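Long-range contact in endoglucanase E (Clostridium thermocellum, PDB 2WAO), which probably removes acetyl groups from plant cell-wall polysaccharides through its C-terminal esterase domain, which also binds cello-oligosaccharides, and cleaves beta-1,4-glucans through a separate cellulase domain: residues 175-180 against 190-195. Numbering follows the deposited sequence.
Sequences WSGIGL and PLIMDR. With BGC (beta-D-glucopyranose), chain B; BGC (beta-D-glucopyranose), chain C; FMT (formic acid), chain D.
Arg-195 lays its guanidinium flat over one face of the Trp-175 indole, the planes 14° apart and CZ 3.5 Å from the centroid of the six-membered ring. A bend at chi2 (-149°) brings the group over this electron-rich face in a stacked cation-pi contact. Arg-195 CD adds a CH-pi contact over the same ring, and Pro-190 CG covers the guanidinium's opposite face. Beside this stack, Ile-178 pushes CD1 against the turn into helix 192-195, 3.5 Å from Ile-192 N. That amide gives a nearly straight bond to Gly-179 O (3.1 Å, 164°), while Ile-192 CG2 packs on Leu-180 CD2 at 3.6 Å. A water accepts from Met-193 N and donates to Leu-180 O. The Asp-194 carboxylate accepts from Leu-191 N at OD2 (2.8 Å), the half of a capping box that a leucine N-cap can still make. Farther out, a type II turn from Trp-175 to Ile-178 sets Gly-177 CA 3.4 Å from O2 of a glucose unit (chain B) of the bound cello-oligosaccharide; positive phi and the close sugar suit a residue without a side chain. Gly-177 N bonds Ser-131 OG and a formic acid molecule, probably from the crystallisation liquor, consistent with the oxyanion-hole glycine of SGNH hydrolases. Stack and backbone bond thus tie the loop carrying this pocket amide to the helix start, probably helping to position it.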
loop_
_atom_site.group_PDB
_atom_site.type_symbol
_atom_site.label_atom_id
_atom_site.label_comp_id
_atom_site.label_asym_id
_atom_site.label_seq_id
_atom_site.Cartn_x
_atom_site.Cartn_y
_atom_site.Cartn_z
ATOM N N TRP A 175 -3.466 -5.678 3.909
ATOM C CA TRP A 175 -3.197 -6.502 5.109
ATOM C C TRP A 175 -2.885 -7.896 4.613
ATOM O O TRP A 175 -3.709 -8.502 3.905
ATOM C CB TRP A 175 -4.464 -6.523 5.978
ATOM C CG TRP A 175 -4.225 -7.093 7.354
ATOM C CD1 TRP A 175 -4.118 -8.416 7.681
ATOM C CD2 TRP A 175 -4.119 -6.352 8.576
ATOM N NE1 TRP A 175 -3.934 -8.546 9.058
ATOM C CE2 TRP A 175 -3.943 -7.293 9.623
ATOM C CE3 TRP A 175 -4.140 -4.961 8.890
ATOM C CZ2 TRP A 175 -3.766 -6.900 10.980
ATOM C CZ3 TRP A 175 -3.977 -4.571 10.236
ATOM C CH2 TRP A 175 -3.812 -5.544 11.267
ATOM N N SER A 176 -1.695 -8.399 4.944
ATOM C CA SER A 176 -1.251 -9.717 4.448
ATOM C C SER A 176 -2.209 -10.832 4.878
ATOM O O SER A 176 -2.651 -10.863 6.031
ATOM C CB SER A 176 0.170 -10.020 4.896
ATOM O OG SER A 176 1.089 -9.415 4.012
ATOM N N GLY A 177 -2.586 -11.679 3.922
ATOM C CA GLY A 177 -3.486 -12.822 4.168
ATOM C C GLY A 177 -4.979 -12.517 4.200
ATOM O O GLY A 177 -5.768 -13.429 4.383
ATOM N N ILE A 178 -5.381 -11.248 4.044
ATOM C CA ILE A 178 -6.790 -10.880 4.188
ATOM C C ILE A 178 -7.578 -11.205 2.901
ATOM O O ILE A 178 -6.999 -11.184 1.793
ATOM C CB ILE A 178 -6.912 -9.356 4.518
ATOM C CG1 ILE A 178 -8.164 -9.112 5.385
ATOM C CG2 ILE A 178 -6.853 -8.442 3.234
ATOM C CD1 ILE A 178 -8.197 -7.697 6.012
ATOM N N GLY A 179 -8.874 -11.450 3.044
ATOM C CA GLY A 179 -9.723 -11.703 1.881
ATOM C C GLY A 179 -11.064 -11.022 2.046
ATOM O O GLY A 179 -11.310 -10.252 3.017
ATOM N N LEU A 180 -11.932 -11.307 1.082
ATOM C CA LEU A 180 -13.263 -10.804 1.087
ATOM C C LEU A 180 -14.198 -11.700 1.906
ATOM O O LEU A 180 -15.149 -11.183 2.560
ATOM C CB LEU A 180 -13.835 -10.744 -0.334
ATOM C CG LEU A 180 -13.285 -9.507 -1.020
ATOM C CD1 LEU A 180 -13.264 -9.630 -2.512
ATOM C CD2 LEU A 180 -14.104 -8.268 -0.567
ATOM N N PRO A 190 -10.685 -10.459 11.205
ATOM C CA PRO A 190 -11.353 -9.413 10.434
ATOM C C PRO A 190 -11.062 -9.572 8.932
ATOM O O PRO A 190 -9.973 -9.963 8.546
ATOM C CB PRO A 190 -10.704 -8.124 10.962
ATOM C CG PRO A 190 -10.233 -8.511 12.427
ATOM C CD PRO A 190 -9.768 -9.920 12.246
ATOM N N LEU A 191 -12.048 -9.268 8.114
ATOM C CA LEU A 191 -11.892 -9.359 6.659
ATOM C C LEU A 191 -11.679 -7.942 6.144
ATOM O O LEU A 191 -11.717 -6.971 6.923
ATOM C CB LEU A 191 -13.132 -10.019 6.048
ATOM C CG LEU A 191 -13.392 -11.496 6.405
ATOM C CD1 LEU A 191 -14.727 -11.975 5.866
ATOM C CD2 LEU A 191 -12.221 -12.363 5.878
ATOM N N ILE A 192 -11.492 -7.800 4.833
ATOM C CA ILE A 192 -11.101 -6.477 4.342
ATOM C C ILE A 192 -12.133 -5.410 4.720
ATOM O O ILE A 192 -11.755 -4.280 5.138
ATOM C CB ILE A 192 -10.744 -6.511 2.817
ATOM C CG1 ILE A 192 -10.210 -5.112 2.380
ATOM C CG2 ILE A 192 -11.950 -6.979 2.005
ATOM C CD1 ILE A 192 -8.776 -4.852 3.040
ATOM N N MET A 193 -13.429 -5.705 4.637
ATOM C CA MET A 193 -14.416 -4.641 4.900
ATOM C C MET A 193 -14.433 -4.215 6.363
ATOM O O MET A 193 -14.884 -3.108 6.688
ATOM C CB MET A 193 -15.808 -5.010 4.406
ATOM C CG MET A 193 -16.071 -4.566 2.933
ATOM S SD MET A 193 -16.378 -2.787 2.741
ATOM C CE MET A 193 -17.785 -2.579 3.834
ATOM N N ASP A 194 -13.927 -5.096 7.234
ATOM C CA ASP A 194 -13.810 -4.796 8.663
ATOM C C ASP A 194 -12.611 -3.892 8.961
ATOM O O ASP A 194 -12.632 -3.146 9.942
ATOM C CB ASP A 194 -13.673 -6.078 9.493
ATOM C CG ASP A 194 -14.797 -7.117 9.241
ATOM O OD1 ASP A 194 -15.977 -6.721 9.143
ATOM O OD2 ASP A 194 -14.481 -8.363 9.173
ATOM N N ARG A 195 -11.533 -3.961 8.178
ATOM C CA ARG A 195 -10.325 -3.153 8.486
ATOM C C ARG A 195 -10.310 -1.837 7.714
ATOM O O ARG A 195 -9.730 -0.844 8.152
ATOM C CB ARG A 195 -9.063 -3.959 8.135
ATOM C CG ARG A 195 -8.953 -5.323 8.912
ATOM C CD ARG A 195 -7.530 -5.660 9.121
ATOM N NE ARG A 195 -7.204 -6.937 9.761
ATOM C CZ ARG A 195 -7.050 -7.092 11.083
ATOM N NH1 ARG A 195 -7.303 -6.088 11.928
ATOM N NH2 ARG A 195 -6.676 -8.280 11.558
HETATM C C2 BGC B . -0.993 -14.654 7.451
HETATM C C3 BGC B . -0.767 -13.376 8.268
HETATM C C4 BGC B . 0.666 -13.306 8.799
HETATM C C5 BGC B . 1.618 -13.401 7.623
HETATM C C6 BGC B . 3.088 -13.211 8.037
HETATM C C1 BGC B . 0.140 -14.821 6.445
HETATM O O2 BGC B . -2.253 -14.640 6.793
HETATM O O3 BGC B . -1.742 -13.253 9.283
HETATM O O4 BGC B . 0.878 -12.056 9.422
HETATM O O5 BGC B . 1.391 -14.696 7.093
HETATM O O6 BGC B . 3.617 -14.411 8.536
HETATM C C2 BGC C . 2.183 -18.162 3.804
HETATM C C3 BGC C . 1.425 -17.665 5.026
HETATM C C4 BGC C . 0.870 -16.263 4.754
HETATM C C5 BGC C . 0.014 -16.305 3.469
HETATM C C6 BGC C . -0.689 -14.981 3.108
HETATM C C1 BGC C . 1.288 -18.082 2.572
HETATM O O2 BGC C . 2.663 -19.488 4.053
HETATM O O3 BGC C . 2.306 -17.630 6.156
HETATM O O4 BGC C . 0.064 -16.094 5.811
HETATM O O5 BGC C . 0.834 -16.753 2.392
HETATM O O6 BGC C . 0.295 -13.981 2.913
HETATM C C FMT D . -2.670 -12.366 -0.124
HETATM O O1 FMT D . -2.224 -12.648 0.998
HETATM O O2 FMT D . -2.079 -12.440 -1.210
HETATM O O HOH W 1 -15.053 -8.273 3.562
#